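Glyoxalase-related enzyme, AraC type (Clostridium phytofermentans, PDB 3BT3) is of unknown function but belongs to the vicinal oxygen chelate superfamily and is related to glyoxalases, probably as part of an AraC-type transcription regulator. Local coordinates at residues K37-I42 against C137-F142. Sequence-based numbering, arbitrary orientation.
Sequences KWFEEI and CILRFF
Residues 37-41 of helix 32-41 stand well off strand 138-144, with the CA atoms of Phe39 and Leu139 11.5 Å apart, so long side chains must bridge the gap. No hydrogen bond crosses it. The three touching residues are buried, and the small shared surface, 78 Å², is apolar. Leu139 reaches from the strand, and its CD1 meets two aromatic rings. Leu139 CD1 lies near the plane of the Trp38 indole, at its edge, 4.4 Å from Trp38 CZ3. The same Leu139 CD1 approaches the Phe39 ring obliquely, 4.3 Å from Phe39 CZ. The Trp38 CB points toward the strand, and with CG anti to the backbone N (chi1 -177°) the six-membered end of the indole reaches Leu139. Trp38 CZ3 also sits over the centre of the Phe39 ring, 4.1 Å above its plane. Ile42 CB packs on one face of the indole, toward the rim. The contact joins helix 32-41 to the sheet that holds strand 138-144, consistent with the paired beta-alpha-beta-beta-beta modules of the VOC superfamily. Backbone hydrogen bonds link Leu139 to Ile131 on the adjacent antiparallel strand. Trp113 meets the Trp38 ring edge-to-face, and Trp45 packs against Phe39.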
loop_
_atom_site.group_PDB
_atom_site.type_symbol
_atom_site.label_atom_id
_atom_site.label_comp_id
_atom_site.label_asym_id
_atom_site.label_seq_id
_atom_site.Cartn_x
_atom_site.Cartn_y
_atom_site.Cartn_z
ATOM N N LYS A 37 10.764 -12.073 -9.992
ATOM C CA LYS A 37 11.788 -13.074 -9.710
ATOM C C LYS A 37 12.533 -12.682 -8.447
ATOM O O LYS A 37 12.936 -13.535 -7.655
ATOM C CB LYS A 37 12.766 -13.195 -10.881
ATOM C CG LYS A 37 12.278 -14.125 -11.975
ATOM C CD LYS A 37 13.159 -14.055 -13.219
ATOM C CE LYS A 37 12.824 -15.169 -14.226
ATOM N NZ LYS A 37 11.400 -15.147 -14.694
ATOM N N TRP A 38 12.689 -11.381 -8.250
ATOM C CA TRP A 38 13.381 -10.883 -7.080
ATOM C C TRP A 38 12.548 -11.195 -5.833
ATOM O O TRP A 38 13.062 -11.752 -4.854
ATOM C CB TRP A 38 13.613 -9.380 -7.206
ATOM C CG TRP A 38 14.381 -8.822 -6.069
ATOM C CD1 TRP A 38 15.740 -8.814 -5.918
ATOM C CD2 TRP A 38 13.840 -8.245 -4.882
ATOM N NE1 TRP A 38 16.080 -8.269 -4.706
ATOM C CE2 TRP A 38 14.931 -7.911 -4.046
ATOM C CE3 TRP A 38 12.540 -7.976 -4.440
ATOM C CZ2 TRP A 38 14.758 -7.327 -2.783
ATOM C CZ3 TRP A 38 12.368 -7.392 -3.184
ATOM C CH2 TRP A 38 13.474 -7.075 -2.373
ATOM N N PHE A 39 11.262 -10.852 -5.875
ATOM C CA PHE A 39 10.397 -11.114 -4.741
ATOM C C PHE A 39 10.390 -12.598 -4.411
ATOM O O PHE A 39 10.225 -12.983 -3.255
ATOM C CB PHE A 39 8.965 -10.653 -5.025
ATOM C CG PHE A 39 8.687 -9.242 -4.606
ATOM C CD1 PHE A 39 8.895 -8.184 -5.483
ATOM C CD2 PHE A 39 8.221 -8.970 -3.327
ATOM C CE1 PHE A 39 8.646 -6.884 -5.091
ATOM C CE2 PHE A 39 7.967 -7.669 -2.922
ATOM C CZ PHE A 39 8.177 -6.627 -3.799
ATOM N N GLU A 40 10.559 -13.432 -5.433
ATOM C CA GLU A 40 10.566 -14.881 -5.240
ATOM C C GLU A 40 11.903 -15.391 -4.696
ATOM O O GLU A 40 11.948 -16.101 -3.686
ATOM C CB GLU A 40 10.242 -15.607 -6.562
ATOM C CG GLU A 40 8.759 -15.611 -6.954
ATOM C CD GLU A 40 8.495 -16.184 -8.361
ATOM O OE1 GLU A 40 7.307 -16.396 -8.720
ATOM O OE2 GLU A 40 9.465 -16.415 -9.116
ATOM N N GLU A 41 12.990 -15.015 -5.356
ATOM C CA GLU A 41 14.311 -15.480 -4.959
ATOM C C GLU A 41 14.888 -14.908 -3.680
ATOM O O GLU A 41 15.600 -15.603 -2.965
ATOM C CB GLU A 41 15.306 -15.244 -6.094
ATOM C CG GLU A 41 14.999 -16.021 -7.356
ATOM C CD GLU A 41 15.917 -15.638 -8.502
ATOM O OE1 GLU A 41 17.151 -15.637 -8.289
ATOM O OE2 GLU A 41 15.407 -15.338 -9.608
ATOM N N ILE A 42 14.590 -13.650 -3.385
ATOM C CA ILE A 42 15.145 -13.030 -2.199
ATOM C C ILE A 42 14.241 -13.016 -0.977
ATOM O O ILE A 42 14.690 -13.330 0.127
ATOM C CB ILE A 42 15.585 -11.592 -2.492
ATOM C CG1 ILE A 42 16.495 -11.564 -3.729
ATOM C CG2 ILE A 42 16.279 -11.009 -1.281
ATOM C CD1 ILE A 42 17.591 -12.616 -3.733
ATOM N N CYS A 137 13.480 0.661 -4.942
ATOM C CA CYS A 137 12.605 1.122 -3.863
ATOM C C CYS A 137 13.059 0.548 -2.544
ATOM O O CYS A 137 13.776 -0.459 -2.495
ATOM C CB CYS A 137 11.154 0.670 -4.041
ATOM S SG CYS A 137 10.619 0.349 -5.688
ATOM N N ILE A 138 12.585 1.181 -1.479
ATOM C CA ILE A 138 12.890 0.770 -0.124
ATOM C C ILE A 138 11.691 0.086 0.516
ATOM O O ILE A 138 10.562 0.577 0.427
ATOM C CB ILE A 138 13.258 1.986 0.770
ATOM C CG1 ILE A 138 14.462 2.736 0.190
ATOM C CG2 ILE A 138 13.516 1.520 2.188
ATOM C CD1 ILE A 138 15.676 1.866 -0.071
ATOM N N LEU A 139 11.939 -1.045 1.162
ATOM C CA LEU A 139 10.885 -1.755 1.866
ATOM C C LEU A 139 11.283 -1.796 3.329
ATOM O O LEU A 139 12.368 -2.281 3.673
ATOM C CB LEU A 139 10.730 -3.187 1.354
ATOM C CG LEU A 139 10.313 -3.389 -0.093
ATOM C CD1 LEU A 139 10.086 -4.865 -0.346
ATOM C CD2 LEU A 139 9.043 -2.593 -0.377
ATOM N N ARG A 140 10.405 -1.290 4.186
ATOM C CA ARG A 140 10.667 -1.289 5.619
ATOM C C ARG A 140 9.946 -2.448 6.296
ATOM O O ARG A 140 8.762 -2.682 6.074
ATOM C CB ARG A 140 10.230 0.042 6.233
ATOM C CG ARG A 140 11.036 1.239 5.727
ATOM C CD ARG A 140 10.569 2.551 6.339
ATOM N NE ARG A 140 10.625 2.512 7.794
ATOM C CZ ARG A 140 10.162 3.472 8.590
ATOM N NH1 ARG A 140 9.607 4.560 8.075
ATOM N NH2 ARG A 140 10.251 3.346 9.906
ATOM N N PHE A 141 10.681 -3.187 7.112
ATOM C CA PHE A 141 10.116 -4.318 7.833
ATOM C C PHE A 141 10.300 -4.058 9.323
ATOM O O PHE A 141 11.368 -3.612 9.755
ATOM C CB PHE A 141 10.838 -5.607 7.432
ATOM C CG PHE A 141 10.578 -6.029 6.007
ATOM C CD1 PHE A 141 9.465 -6.803 5.687
ATOM C CD2 PHE A 141 11.439 -5.647 4.985
ATOM C CE1 PHE A 141 9.214 -7.192 4.371
ATOM C CE2 PHE A 141 11.197 -6.030 3.663
ATOM C CZ PHE A 141 10.088 -6.803 3.356
ATOM N N PHE A 142 9.268 -4.305 10.117
ATOM C CA PHE A 142 9.410 -4.086 11.545
ATOM C C PHE A 142 8.663 -5.119 12.353
ATOM O O PHE A 142 7.715 -5.740 11.869
ATOM C CB PHE A 142 8.950 -2.666 11.932
ATOM C CG PHE A 142 7.464 -2.450 11.830
ATOM C CD1 PHE A 142 6.624 -2.789 12.886
ATOM C CD2 PHE A 142 6.904 -1.931 10.666
ATOM C CE1 PHE A 142 5.242 -2.617 12.781
ATOM C CE2 PHE A 142 5.529 -1.755 10.552
ATOM C CZ PHE A 142 4.695 -2.099 11.613
#